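Local coordinates for phosphoribosylaminoimidazole-succinocarboxamide synthase (Pyrococcus horikoshii, PDB 4O7V), which catalyses the ATP-dependent joining of L-aspartate to 5-amino-1-(5-phospho-D-ribosyl)imidazole-4-carboxylate, a step of de novo purine biosynthesis, at residues R93-G98 and G109-E114; I170-K175 and R198-K203. All blocks are in the same frame, centred on the assembly; numbering follows the deposited sequence.

Contact 1 (R93-G98 and G109-E114); sequences RNVVAG and GYELPE. With UDP (uridine-5'-diphosphate), chain B; U5P (uridine-5'-monophosphate), chain D.
The guanidinium of R93, whose CB packs on L112 CD1 across the contact, carries C5' of the overlaid nucleotides UDP and U5P over one face, and its edge meets their phosphate oxygens, UDP O2A and U5P O3P lying in its plane. The Y110 ring is approached obliquely by V96 CG2, which lies 3.8 Å from Y110 CB. A bend in the R93 chain at its third torsion (chi3 72°) turns the group toward the phosphate: NH1 donates to UDP O1A (2.8 Å) and NH2 to UDP O2A (2.7 Å), while NH1 also forms a salt bridge with E118. With an alanine here, the alpha-phosphate would probably lose two charged donors and E118 its salt-bridge mate. The two segments bring together the ends of strands 84-93 and 111-121, antiparallel neighbours in the six-stranded sheet, and form a short, irregular pairing in which V95 faces E111 as a non-hydrogen-bonded pair. V96 N gives a nearly straight bond to Y110 O (2.8 Å, 171°), and G109 N returns one to V96 O (2.9 Å). N94 O takes two bonds, from L112 N (3.0 Å) and from a water. V95 has CG1 trans to its amide nitrogen (chi1 169°), which lays that methyl against G109 CA and turns CG2 toward E111 OE1, 3.6 Å away. L112 splits its branches: CD2 meets V96 CG2, the two side chains crossing at about a right angle, whereas CD1 reaches R93 O (3.4 Å). V138 of the second subunit packs against L112 as well.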
ATOM      1  N   ARG A  93     -10.178  -1.752  -9.163  1.00 10.91           N
ATOM      2  CA  ARG A  93     -11.401  -2.052  -8.413  1.00 11.07           C
ATOM      3  C   ARG A  93     -12.474  -0.987  -8.673  1.00 11.31           C
ATOM      4  O   ARG A  93     -12.200   0.213  -8.570  1.00 10.91           O
ATOM      5  CB  ARG A  93     -11.079  -2.177  -6.914  1.00 11.09           C
ATOM      6  CG  ARG A  93      -9.664  -2.700  -6.631  1.00 11.32           C
ATOM      7  CD  ARG A  93      -9.399  -3.037  -5.167  1.00 11.32           C
ATOM      8  NE  ARG A  93     -10.114  -4.247  -4.805  1.00 11.37           N
ATOM      9  CZ  ARG A  93      -9.592  -5.362  -4.302  1.00 11.17           C
ATOM     10  NH1 ARG A  93      -8.293  -5.481  -4.032  1.00 10.95           N
ATOM     11  NH2 ARG A  93     -10.412  -6.373  -4.066  1.00 11.00           N
ATOM     12  N   ASN A  94     -13.682  -1.439  -9.028  1.00 11.88           N
ATOM     13  CA  ASN A  94     -14.841  -0.558  -9.260  1.00 12.19           C
ATOM     14  C   ASN A  94     -15.871  -0.647  -8.153  1.00 12.47           C
ATOM     15  O   ASN A  94     -16.553   0.343  -7.837  1.00 12.66           O
ATOM     16  CB  ASN A  94     -15.518  -0.913 -10.582  1.00 12.22           C
ATOM     17  CG  ASN A  94     -14.586  -0.752 -11.759  1.00 12.80           C
ATOM     18  OD1 ASN A  94     -13.954   0.297 -11.914  1.00 13.13           O
ATOM     19  ND2 ASN A  94     -14.467  -1.794 -12.580  1.00 12.70           N
ATOM     20  N   VAL A  95     -15.985  -1.854  -7.594  1.00 12.05           N
ATOM     21  CA  VAL A  95     -16.952  -2.190  -6.563  1.00 12.03           C
ATOM     22  C   VAL A  95     -16.184  -2.885  -5.436  1.00 12.58           C
ATOM     23  O   VAL A  95     -15.292  -3.705  -5.701  1.00 12.85           O
ATOM     24  CB  VAL A  95     -18.034  -3.142  -7.126  1.00 11.77           C
ATOM     25  CG1 VAL A  95     -18.906  -3.720  -6.020  1.00 11.49           C
ATOM     26  CG2 VAL A  95     -18.895  -2.419  -8.157  1.00 11.62           C
ATOM     27  N   VAL A  96     -16.511  -2.542  -4.190  1.00 12.67           N
ATOM     28  CA  VAL A  96     -15.847  -3.116  -3.017  1.00 12.56           C
ATOM     29  C   VAL A  96     -16.126  -4.620  -2.888  1.00 12.70           C
ATOM     30  O   VAL A  96     -17.293  -5.059  -2.891  1.00 12.59           O
ATOM     31  CB  VAL A  96     -16.249  -2.376  -1.727  1.00 12.60           C
ATOM     32  CG1 VAL A  96     -15.696  -3.075  -0.494  1.00 12.33           C
ATOM     33  CG2 VAL A  96     -15.777  -0.926  -1.787  1.00 12.58           C
ATOM     34  N   ALA A  97     -15.041  -5.395  -2.820  1.00 12.43           N
ATOM     35  CA  ALA A  97     -15.090  -6.841  -2.591  1.00 12.24           C
ATOM     36  C   ALA A  97     -13.707  -7.334  -2.166  1.00 12.43           C
ATOM     37  O   ALA A  97     -12.738  -6.576  -2.189  1.00 12.05           O
ATOM     38  CB  ALA A  97     -15.566  -7.569  -3.844  1.00 12.12           C
ATOM     39  N   GLY A  98     -13.617  -8.603  -1.779  1.00 12.90           N
ATOM     40  CA  GLY A  98     -12.341  -9.210  -1.399  1.00 13.43           C
ATOM     41  C   GLY A  98     -11.550  -8.423  -0.370  1.00 13.77           C
ATOM     42  O   GLY A  98     -12.113  -7.915   0.608  1.00 14.66           O
ATOM     43  N   GLY A 109     -20.064  -4.725  -2.245  1.00 15.92           N
ATOM     44  CA  GLY A 109     -21.084  -4.206  -3.149  1.00 15.29           C
ATOM     45  C   GLY A 109     -21.085  -2.692  -3.239  1.00 15.18           C
ATOM     46  O   GLY A 109     -21.735  -2.111  -4.108  1.00 15.45           O
ATOM     47  N   TYR A 110     -20.355  -2.043  -2.341  1.00 15.20           N
ATOM     48  CA  TYR A 110     -20.245  -0.590  -2.367  1.00 15.20           C
ATOM     49  C   TYR A 110     -19.621  -0.106  -3.679  1.00 15.73           C
ATOM     50  O   TYR A 110     -18.546  -0.558  -4.089  1.00 15.11           O
ATOM     51  CB  TYR A 110     -19.446  -0.126  -1.166  1.00 15.00           C
ATOM     52  CG  TYR A 110     -19.337   1.365  -0.990  1.00 14.82           C
ATOM     53  CD1 TYR A 110     -20.071   2.024   0.005  1.00 14.37           C
ATOM     54  CD2 TYR A 110     -18.472   2.120  -1.796  1.00 14.42           C
ATOM     55  CE1 TYR A 110     -19.951   3.394   0.186  1.00 14.04           C
ATOM     56  CE2 TYR A 110     -18.342   3.490  -1.621  1.00 14.53           C
ATOM     57  CZ  TYR A 110     -19.084   4.116  -0.632  1.00 14.22           C
ATOM     58  OH  TYR A 110     -18.942   5.464  -0.472  1.00 13.95           O
ATOM     59  N   GLU A 111     -20.337   0.791  -4.346  1.00 16.48           N
ATOM     60  CA  GLU A 111     -19.903   1.366  -5.606  1.00 17.20           C
ATOM     61  C   GLU A 111     -18.884   2.480  -5.377  1.00 16.25           C
ATOM     62  O   GLU A 111     -19.226   3.523  -4.831  1.00 15.65           O
ATOM     63  CB  GLU A 111     -21.112   1.936  -6.321  1.00 19.49           C
ATOM     64  CG  GLU A 111     -20.791   2.630  -7.626  1.00 22.14           C
ATOM     65  CD  GLU A 111     -21.147   1.763  -8.801  1.00 25.22           C
ATOM     66  OE1 GLU A 111     -20.766   0.564  -8.793  1.00 25.96           O
ATOM     67  OE2 GLU A 111     -21.824   2.279  -9.718  1.00 26.47           O
ATOM     68  N   LEU A 112     -17.639   2.265  -5.796  1.00 15.28           N
ATOM     69  CA  LEU A 112     -16.600   3.286  -5.613  1.00 15.14           C
ATOM     70  C   LEU A 112     -16.874   4.555  -6.444  1.00 15.25           C
ATOM     71  O   LEU A 112     -17.393   4.458  -7.554  1.00 14.67           O
ATOM     72  CB  LEU A 112     -15.200   2.716  -5.908  1.00 14.54           C
ATOM     73  CG  LEU A 112     -14.783   1.580  -4.973  1.00 14.57           C
ATOM     74  CD1 LEU A 112     -13.624   0.778  -5.556  1.00 14.67           C
ATOM     75  CD2 LEU A 112     -14.448   2.124  -3.590  1.00 13.94           C
ATOM     76  N   PRO A 113     -16.540   5.748  -5.892  1.00 15.61           N
ATOM     77  CA  PRO A 113     -16.788   6.997  -6.633  1.00 16.01           C
ATOM     78  C   PRO A 113     -15.903   7.095  -7.877  1.00 16.87           C
ATOM     79  O   PRO A 113     -16.308   7.690  -8.877  1.00 17.03           O
ATOM     80  CB  PRO A 113     -16.443   8.101  -5.614  1.00 16.11           C
ATOM     81  CG  PRO A 113     -15.523   7.445  -4.616  1.00 16.17           C
ATOM     82  CD  PRO A 113     -15.935   5.992  -4.562  1.00 15.36           C
ATOM     83  N   GLU A 114     -14.705   6.513  -7.808  1.00 17.06           N
ATOM     84  CA  GLU A 114     -13.852   6.342  -8.989  1.00 17.38           C
ATOM     85  C   GLU A 114     -13.017   5.063  -8.808  1.00 16.87           C
ATOM     86  O   GLU A 114     -12.903   4.561  -7.682  1.00 17.09           O
ATOM     87  CB  GLU A 114     -12.968   7.578  -9.241  1.00 18.50           C
ATOM     88  CG  GLU A 114     -11.952   7.917  -8.150  1.00 20.67           C
ATOM     89  CD  GLU A 114     -12.568   8.590  -6.926  1.00 22.41           C
ATOM     90  OE1 GLU A 114     -12.221   8.188  -5.789  1.00 23.45           O
ATOM     91  OE2 GLU A 114     -13.409   9.512  -7.091  1.00 23.15           O
TER
HETATM   92  N1  UDP B 301      -6.507 -11.656  -8.015  0.50 25.01           N
HETATM   93  C2  UDP B 301      -5.766 -12.528  -8.844  0.50 24.95           C
HETATM   94  N3  UDP B 301      -4.670 -13.131  -8.371  0.50 25.79           N
HETATM   95  C4  UDP B 301      -4.268 -12.914  -7.112  0.50 26.78           C
HETATM   96  C5  UDP B 301      -4.976 -12.059  -6.271  0.50 26.64           C
HETATM   97  C6  UDP B 301      -6.118 -11.425  -6.754  0.50 25.92           C
HETATM   98  O2  UDP B 301      -6.129 -12.738 -10.020  0.50 23.69           O
HETATM   99  O4  UDP B 301      -3.244 -13.488  -6.691  0.50 28.49           O
HETATM  100  C1' UDP B 301      -7.702 -11.003  -8.544  0.50 23.62           C
HETATM  101  C2' UDP B 301      -8.939 -11.504  -7.822  0.50 22.98           C
HETATM  102  O2' UDP B 301      -9.584 -12.538  -8.569  0.50 22.95           O
HETATM  103  C3' UDP B 301      -9.820 -10.282  -7.770  0.50 22.42           C
HETATM  104  C4' UDP B 301      -8.867  -9.096  -7.803  0.50 22.23           C
HETATM  105  O4' UDP B 301      -7.628  -9.591  -8.311  0.50 23.04           O
HETATM  106  O3' UDP B 301     -10.603 -10.252  -8.963  0.50 21.91           O
HETATM  107  C5' UDP B 301      -8.655  -8.488  -6.421  0.50 21.35           C
HETATM  108  O5' UDP B 301      -8.515  -9.527  -5.457  0.50 20.71           O
HETATM  109  PA  UDP B 301      -8.427  -9.205  -3.886  0.50 20.28           P
HETATM  110  O1A UDP B 301      -7.372  -8.150  -3.651  0.50 20.75           O
HETATM  111  O2A UDP B 301      -9.815  -8.947  -3.365  0.50 20.48           O
HETATM  112  O3A UDP B 301      -7.891 -10.604  -3.292  0.50 20.17           O
HETATM  113  PB  UDP B 301      -8.787 -11.937  -3.122  0.50 20.06           P
HETATM  114  O1B UDP B 301      -7.804 -12.886  -2.486  0.50 20.05           O
HETATM  115  O2B UDP B 301      -9.950 -11.535  -2.258  0.50 19.64           O
HETATM  116  O3B UDP B 301      -9.200 -12.343  -4.518  0.50 20.55           O
HETATM  117  N1  U5P D 303      -6.407 -11.473  -8.106  0.50 22.51           N
HETATM  118  C2  U5P D 303      -5.757 -12.423  -8.927  0.50 22.37           C
HETATM  119  N3  U5P D 303      -4.594 -12.956  -8.547  0.50 23.02           N
HETATM  120  C4  U5P D 303      -4.028 -12.589  -7.393  0.50 23.73           C
HETATM  121  C5  U5P D 303      -4.639 -11.652  -6.562  0.50 23.70           C
HETATM  122  C6  U5P D 303      -5.853 -11.091  -6.948  0.50 23.13           C
HETATM  123  O2  U5P D 303      -6.267 -12.772 -10.009  0.50 21.33           O
HETATM  124  O4  U5P D 303      -2.940 -13.100  -7.066  0.50 25.07           O
HETATM  125  C1' U5P D 303      -7.677 -10.893  -8.541  0.50 21.42           C
HETATM  126  C2' U5P D 303      -8.865 -11.466  -7.789  0.50 20.93           C
HETATM  127  O2' U5P D 303      -9.478 -12.528  -8.523  0.50 20.95           O
HETATM  128  C3' U5P D 303      -9.806 -10.290  -7.727  0.50 20.49           C
HETATM  129  C4' U5P D 303      -8.917  -9.056  -7.755  0.50 20.33           C
HETATM  130  O3' U5P D 303     -10.589 -10.283  -8.922  0.50 20.03           O
HETATM  131  O4' U5P D 303      -7.659  -9.487  -8.274  0.50 20.99           O
HETATM  132  C5' U5P D 303      -8.731  -8.443  -6.371  0.50 19.65           C
HETATM  133  O5' U5P D 303      -8.269  -9.438  -5.464  0.50 19.17           O
HETATM  134  P   U5P D 303      -8.320  -9.212  -3.876  0.50 18.82           P
HETATM  135  O1P U5P D 303      -9.714  -8.707  -3.620  0.50 18.86           O
HETATM  136  O2P U5P D 303      -8.037 -10.590  -3.327  0.50 18.77           O
HETATM  137  O3P U5P D 303      -7.254  -8.184  -3.580  0.50 19.22           O
HETATM  138  O   HOH W   1     -17.226   2.767  -9.274  1.00 18.13           O

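Contact 2 (I170-K175 and R198-K203); sequences ILVDFK and RFWDAK. With UDP (uridine-5'-diphosphate), chain B; U5P (uridine-5'-monophosphate), chain D.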
ATOM      1  N   ILE A 170     -21.406  -6.883 -14.333  1.00 18.15           N
ATOM      2  CA  ILE A 170     -20.665  -5.855 -13.636  1.00 16.93           C
ATOM      3  C   ILE A 170     -19.232  -6.327 -13.408  1.00 15.99           C
ATOM      4  O   ILE A 170     -18.995  -7.395 -12.821  1.00 15.38           O
ATOM      5  CB  ILE A 170     -21.351  -5.459 -12.311  1.00 17.51           C
ATOM      6  CG1 ILE A 170     -22.742  -4.883 -12.601  1.00 18.03           C
ATOM      7  CG2 ILE A 170     -20.525  -4.416 -11.571  1.00 17.52           C
ATOM      8  CD1 ILE A 170     -23.693  -4.962 -11.429  1.00 18.97           C
ATOM      9  N   LEU A 171     -18.282  -5.539 -13.903  1.00 14.87           N
ATOM     10  CA  LEU A 171     -16.879  -5.795 -13.639  1.00 13.87           C
ATOM     11  C   LEU A 171     -16.524  -5.206 -12.280  1.00 13.22           C
ATOM     12  O   LEU A 171     -16.338  -3.997 -12.133  1.00 13.10           O
ATOM     13  CB  LEU A 171     -15.999  -5.240 -14.756  1.00 13.78           C
ATOM     14  CG  LEU A 171     -14.476  -5.366 -14.604  1.00 13.68           C
ATOM     15  CD1 LEU A 171     -14.012  -6.813 -14.507  1.00 13.35           C
ATOM     16  CD2 LEU A 171     -13.807  -4.650 -15.765  1.00 13.41           C
ATOM     17  N   VAL A 172     -16.440  -6.081 -11.283  1.00 12.57           N
ATOM     18  CA  VAL A 172     -16.250  -5.661  -9.897  1.00 12.06           C
ATOM     19  C   VAL A 172     -14.801  -5.207  -9.640  1.00 11.95           C
ATOM     20  O   VAL A 172     -14.564  -4.094  -9.137  1.00 12.09           O
ATOM     21  CB  VAL A 172     -16.680  -6.801  -8.953  1.00 12.02           C
ATOM     22  CG1 VAL A 172     -16.225  -6.560  -7.515  1.00 11.91           C
ATOM     23  CG2 VAL A 172     -18.183  -7.000  -9.043  1.00 11.73           C
ATOM     24  N   ASP A 173     -13.854  -6.073  -9.999  1.00 11.42           N
ATOM     25  CA  ASP A 173     -12.421  -5.795  -9.926  1.00 11.58           C
ATOM     26  C   ASP A 173     -11.698  -6.810 -10.800  1.00 11.59           C
ATOM     27  O   ASP A 173     -12.332  -7.724 -11.323  1.00 11.57           O
ATOM     28  CB  ASP A 173     -11.888  -5.840  -8.480  1.00 11.41           C
ATOM     29  CG  ASP A 173     -12.143  -7.180  -7.786  1.00 11.33           C
ATOM     30  OD1 ASP A 173     -12.081  -8.231  -8.442  1.00 11.17           O
ATOM     31  OD2 ASP A 173     -12.412  -7.174  -6.569  1.00 11.43           O
ATOM     32  N   PHE A 174     -10.390  -6.648 -10.971  1.00 11.32           N
ATOM     33  CA  PHE A 174      -9.617  -7.585 -11.781  1.00 11.57           C
ATOM     34  C   PHE A 174      -8.133  -7.332 -11.606  1.00 11.55           C
ATOM     35  O   PHE A 174      -7.735  -6.262 -11.173  1.00 11.31           O
ATOM     36  CB  PHE A 174     -10.019  -7.515 -13.271  1.00 11.54           C
ATOM     37  CG  PHE A 174      -9.769  -6.182 -13.920  1.00 11.32           C
ATOM     38  CD1 PHE A 174      -8.615  -5.970 -14.678  1.00 11.49           C
ATOM     39  CD2 PHE A 174     -10.686  -5.146 -13.800  1.00 11.13           C
ATOM     40  CE1 PHE A 174      -8.371  -4.742 -15.285  1.00 11.29           C
ATOM     41  CE2 PHE A 174     -10.455  -3.915 -14.410  1.00 11.29           C
ATOM     42  CZ  PHE A 174      -9.292  -3.711 -15.152  1.00 11.14           C
ATOM     43  N   LYS A 175      -7.326  -8.329 -11.936  1.00 11.83           N
ATOM     44  CA  LYS A 175      -5.887  -8.219 -11.817  1.00 12.04           C
ATOM     45  C   LYS A 175      -5.220  -8.310 -13.196  1.00 11.88           C
ATOM     46  O   LYS A 175      -5.554  -9.175 -14.006  1.00 11.52           O
ATOM     47  CB  LYS A 175      -5.339  -9.307 -10.895  1.00 12.61           C
ATOM     48  CG  LYS A 175      -3.807  -9.340 -10.836  1.00 13.96           C
ATOM     49  CD  LYS A 175      -3.272 -10.772 -10.869  1.00 15.03           C
ATOM     50  CE  LYS A 175      -3.159 -11.290 -12.288  1.00 15.63           C
ATOM     51  NZ  LYS A 175      -2.635 -12.680 -12.378  1.00 15.43           N
ATOM     52  N   ARG A 198     -13.419 -10.260 -10.886  1.00 13.89           N
ATOM     53  CA  ARG A 198     -14.739 -10.490 -10.308  1.00 14.23           C
ATOM     54  C   ARG A 198     -15.793 -10.020 -11.291  1.00 14.67           C
ATOM     55  O   ARG A 198     -15.751  -8.878 -11.770  1.00 15.12           O
ATOM     56  CB  ARG A 198     -14.904  -9.845  -8.927  1.00 13.75           C
ATOM     57  CG  ARG A 198     -14.207 -10.628  -7.815  1.00 13.46           C
ATOM     58  CD  ARG A 198     -14.460 -10.071  -6.418  1.00 12.81           C
ATOM     59  NE  ARG A 198     -13.823 -10.942  -5.430  1.00 12.75           N
ATOM     60  CZ  ARG A 198     -12.630 -10.730  -4.879  1.00 12.63           C
ATOM     61  NH1 ARG A 198     -11.922  -9.642  -5.174  1.00 12.14           N
ATOM     62  NH2 ARG A 198     -12.146 -11.609  -4.015  1.00 12.56           N
ATOM     63  N   PHE A 199     -16.708 -10.934 -11.609  1.00 15.22           N
ATOM     64  CA  PHE A 199     -17.840 -10.694 -12.492  1.00 15.55           C
ATOM     65  C   PHE A 199     -19.122 -10.972 -11.724  1.00 16.47           C
ATOM     66  O   PHE A 199     -19.339 -12.100 -11.264  1.00 16.46           O
ATOM     67  CB  PHE A 199     -17.812 -11.652 -13.688  1.00 15.04           C
ATOM     68  CG  PHE A 199     -16.620 -11.502 -14.597  1.00 14.75           C
ATOM     69  CD1 PHE A 199     -16.208 -10.249 -15.055  1.00 14.52           C
ATOM     70  CD2 PHE A 199     -15.945 -12.633 -15.052  1.00 14.37           C
ATOM     71  CE1 PHE A 199     -15.126 -10.130 -15.917  1.00 14.45           C
ATOM     72  CE2 PHE A 199     -14.868 -12.519 -15.917  1.00 14.28           C
ATOM     73  CZ  PHE A 199     -14.458 -11.271 -16.355  1.00 14.30           C
ATOM     74  N   TRP A 200     -19.975  -9.958 -11.605  1.00 17.50           N
ATOM     75  CA  TRP A 200     -21.299 -10.114 -10.993  1.00 18.37           C
ATOM     76  C   TRP A 200     -22.402  -9.946 -11.995  1.00 19.08           C
ATOM     77  O   TRP A 200     -22.373  -9.008 -12.799  1.00 18.39           O
ATOM     78  CB  TRP A 200     -21.505  -9.068  -9.917  1.00 17.98           C
ATOM     79  CG  TRP A 200     -20.733  -9.300  -8.659  1.00 17.94           C
ATOM     80  CD1 TRP A 200     -19.822 -10.323  -8.383  1.00 18.25           C
ATOM     81  CD2 TRP A 200     -20.757  -8.468  -7.457  1.00 17.99           C
ATOM     82  NE1 TRP A 200     -19.310 -10.187  -7.123  1.00 18.01           N
ATOM     83  CE2 TRP A 200     -19.832  -9.092  -6.510  1.00 18.08           C
ATOM     84  CE3 TRP A 200     -21.429  -7.308  -7.083  1.00 18.44           C
ATOM     85  CZ2 TRP A 200     -19.605  -8.561  -5.249  1.00 18.38           C
ATOM     86  CZ3 TRP A 200     -21.199  -6.787  -5.804  1.00 18.83           C
ATOM     87  CH2 TRP A 200     -20.302  -7.396  -4.913  1.00 19.04           C
ATOM     88  N   ASP A 201     -23.399 -10.830 -11.950  1.00 20.23           N
ATOM     89  CA  ASP A 201     -24.613 -10.627 -12.742  1.00 21.13           C
ATOM     90  C   ASP A 201     -25.227  -9.288 -12.355  1.00 22.16           C
ATOM     91  O   ASP A 201     -25.388  -9.010 -11.163  1.00 21.49           O
ATOM     92  CB  ASP A 201     -25.642 -11.727 -12.498  1.00 21.09           C
ATOM     93  CG  ASP A 201     -26.972 -11.416 -13.166  1.00 20.75           C
ATOM     94  OD1 ASP A 201     -27.028 -11.458 -14.404  1.00 19.63           O
ATOM     95  OD2 ASP A 201     -27.945 -11.083 -12.456  1.00 21.59           O
ATOM     96  N   ALA A 202     -25.569  -8.477 -13.357  1.00 23.61           N
ATOM     97  CA  ALA A 202     -26.077  -7.111 -13.131  1.00 26.74           C
ATOM     98  C   ALA A 202     -27.370  -7.051 -12.313  1.00 28.98           C
ATOM     99  O   ALA A 202     -27.591  -6.095 -11.567  1.00 30.90           O
ATOM    100  CB  ALA A 202     -26.244  -6.357 -14.449  1.00 24.13           C
ATOM    101  N   LYS A 203     -28.207  -8.074 -12.444  1.00 31.40           N
ATOM    102  CA  LYS A 203     -29.508  -8.078 -11.795  1.00 34.77           C
ATOM    103  C   LYS A 203     -29.476  -8.715 -10.410  1.00 35.12           C
ATOM    104  O   LYS A 203     -30.004  -8.158  -9.441  1.00 37.04           O
ATOM    105  CB  LYS A 203     -30.526  -8.806 -12.678  1.00 36.44           C
ATOM    106  CG  LYS A 203     -31.907  -8.170 -12.678  1.00 40.51           C
ATOM    107  CD  LYS A 203     -32.613  -8.300 -11.328  1.00 42.13           C
ATOM    108  CE  LYS A 203     -34.052  -7.829 -11.411  1.00 40.67           C
ATOM    109  NZ  LYS A 203     -34.800  -8.545 -12.485  1.00 39.06           N
TER
HETATM  110  N1  UDP B 301      -6.507 -11.656  -8.015  0.50 25.01           N
HETATM  111  C2  UDP B 301      -5.766 -12.528  -8.844  0.50 24.95           C
HETATM  112  N3  UDP B 301      -4.670 -13.131  -8.371  0.50 25.79           N
HETATM  113  C4  UDP B 301      -4.268 -12.914  -7.112  0.50 26.78           C
HETATM  114  C5  UDP B 301      -4.976 -12.059  -6.271  0.50 26.64           C
HETATM  115  C6  UDP B 301      -6.118 -11.425  -6.754  0.50 25.92           C
HETATM  116  O2  UDP B 301      -6.129 -12.738 -10.020  0.50 23.69           O
HETATM  117  O4  UDP B 301      -3.244 -13.488  -6.691  0.50 28.49           O
HETATM  118  C1' UDP B 301      -7.702 -11.003  -8.544  0.50 23.62           C
HETATM  119  C2' UDP B 301      -8.939 -11.504  -7.822  0.50 22.98           C
HETATM  120  O2' UDP B 301      -9.584 -12.538  -8.569  0.50 22.95           O
HETATM  121  C3' UDP B 301      -9.820 -10.282  -7.770  0.50 22.42           C
HETATM  122  C4' UDP B 301      -8.867  -9.096  -7.803  0.50 22.23           C
HETATM  123  O4' UDP B 301      -7.628  -9.591  -8.311  0.50 23.04           O
HETATM  124  O3' UDP B 301     -10.603 -10.252  -8.963  0.50 21.91           O
HETATM  125  C5' UDP B 301      -8.655  -8.488  -6.421  0.50 21.35           C
HETATM  126  O5' UDP B 301      -8.515  -9.527  -5.457  0.50 20.71           O
HETATM  127  PA  UDP B 301      -8.427  -9.205  -3.886  0.50 20.28           P
HETATM  128  O1A UDP B 301      -7.372  -8.150  -3.651  0.50 20.75           O
HETATM  129  O2A UDP B 301      -9.815  -8.947  -3.365  0.50 20.48           O
HETATM  130  O3A UDP B 301      -7.891 -10.604  -3.292  0.50 20.17           O
HETATM  131  PB  UDP B 301      -8.787 -11.937  -3.122  0.50 20.06           P
HETATM  132  O1B UDP B 301      -7.804 -12.886  -2.486  0.50 20.05           O
HETATM  133  O2B UDP B 301      -9.950 -11.535  -2.258  0.50 19.64           O
HETATM  134  O3B UDP B 301      -9.200 -12.343  -4.518  0.50 20.55           O
HETATM  135  N1  U5P D 303      -6.407 -11.473  -8.106  0.50 22.51           N
HETATM  136  C2  U5P D 303      -5.757 -12.423  -8.927  0.50 22.37           C
HETATM  137  N3  U5P D 303      -4.594 -12.956  -8.547  0.50 23.02           N
HETATM  138  C4  U5P D 303      -4.028 -12.589  -7.393  0.50 23.73           C
HETATM  139  C5  U5P D 303      -4.639 -11.652  -6.562  0.50 23.70           C
HETATM  140  C6  U5P D 303      -5.853 -11.091  -6.948  0.50 23.13           C
HETATM  141  O2  U5P D 303      -6.267 -12.772 -10.009  0.50 21.33           O
HETATM  142  O4  U5P D 303      -2.940 -13.100  -7.066  0.50 25.07           O
HETATM  143  C1' U5P D 303      -7.677 -10.893  -8.541  0.50 21.42           C
HETATM  144  C2' U5P D 303      -8.865 -11.466  -7.789  0.50 20.93           C
HETATM  145  O2' U5P D 303      -9.478 -12.528  -8.523  0.50 20.95           O
HETATM  146  C3' U5P D 303      -9.806 -10.290  -7.727  0.50 20.49           C
HETATM  147  C4' U5P D 303      -8.917  -9.056  -7.755  0.50 20.33           C
HETATM  148  O3' U5P D 303     -10.589 -10.283  -8.922  0.50 20.03           O
HETATM  149  O4' U5P D 303      -7.659  -9.487  -8.274  0.50 20.99           O
HETATM  150  C5' U5P D 303      -8.731  -8.443  -6.371  0.50 19.65           C
HETATM  151  O5' U5P D 303      -8.269  -9.438  -5.464  0.50 19.17           O
HETATM  152  P   U5P D 303      -8.320  -9.212  -3.876  0.50 18.82           P
HETATM  153  O1P U5P D 303      -9.714  -8.707  -3.620  0.50 18.86           O
HETATM  154  O2P U5P D 303      -8.037 -10.590  -3.327  0.50 18.77           O
HETATM  155  O3P U5P D 303      -7.254  -8.184  -3.580  0.50 19.22           O
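A beta bulge interrupts the antiparallel pairing of strands 169-180 and 197-201 where V172 and D173 both face R198, beside the bound nucleotide. V172 N donates to R198 O, and R198 N donates to D173 O (2.8 Å). Farther along, the pairing is regular: I170 and W200 exchange two backbone bonds. The bulge turns the V172 side chain toward the partner strand. Its CG2 sits over the W200 indole, a CH-pi contact 3.4 Å from the centroid of the five-membered ring, while its CB presses on R198 CB at 3.5 Å. D173 takes the crowded position for its CG, between backbone N and carbonyl carbon (chi1 58°), which swings the carboxylate to R198. There OD2, met on its syn side, forms a salt bridge with R198 NH1 (2.9 Å); the acid lies near the guanidinium plane, although the two flat groups are turned 72° apart. OD1 lies 2.6 Å from O3' of UDP. R198, extended from CG to NE, carries its guanidinium out to the phosphates, where NH1 donates to UDP O2A (2.9 Å) and NH2 to UDP O2B (2.8 Å), with NE held by D211. UDP is thus met at its ribose and both phosphates, and the overlapping U5P at its ribose and single phosphate, probably in the place of the phosphoribosyl substrate. On the sheet face bearing L171 and F199, where L171 CD1 meets F199 CE1, helix 143-165 packs through N157, L160 and L164. Strand 84-93 and the chain just after it also pair with strand 169-180, through V92, N94 and V95.

How the contacts relate
Contact 1 and contact 2 lie in series along the chain, their centres 10 Å apart, and segment 170-175 joins them within one antiparallel sheet. N94 N probably bonds to V172 O (2.8 Å), and N94 ND2, also held by N157, probably bonds to L171 O (2.9 Å). Packing adds to this seam: G109 CA lies 3.7 Å from W200 CZ3 and G98 CA 3.6 Å from R198 NH2. The two contacts share the nucleotide pocket, contact 1 bringing R93 and contact 2 bringing R198 to a phosphate that S99 and R214 also bind. A bound ADP lies about 14 Å from the side chain of D173.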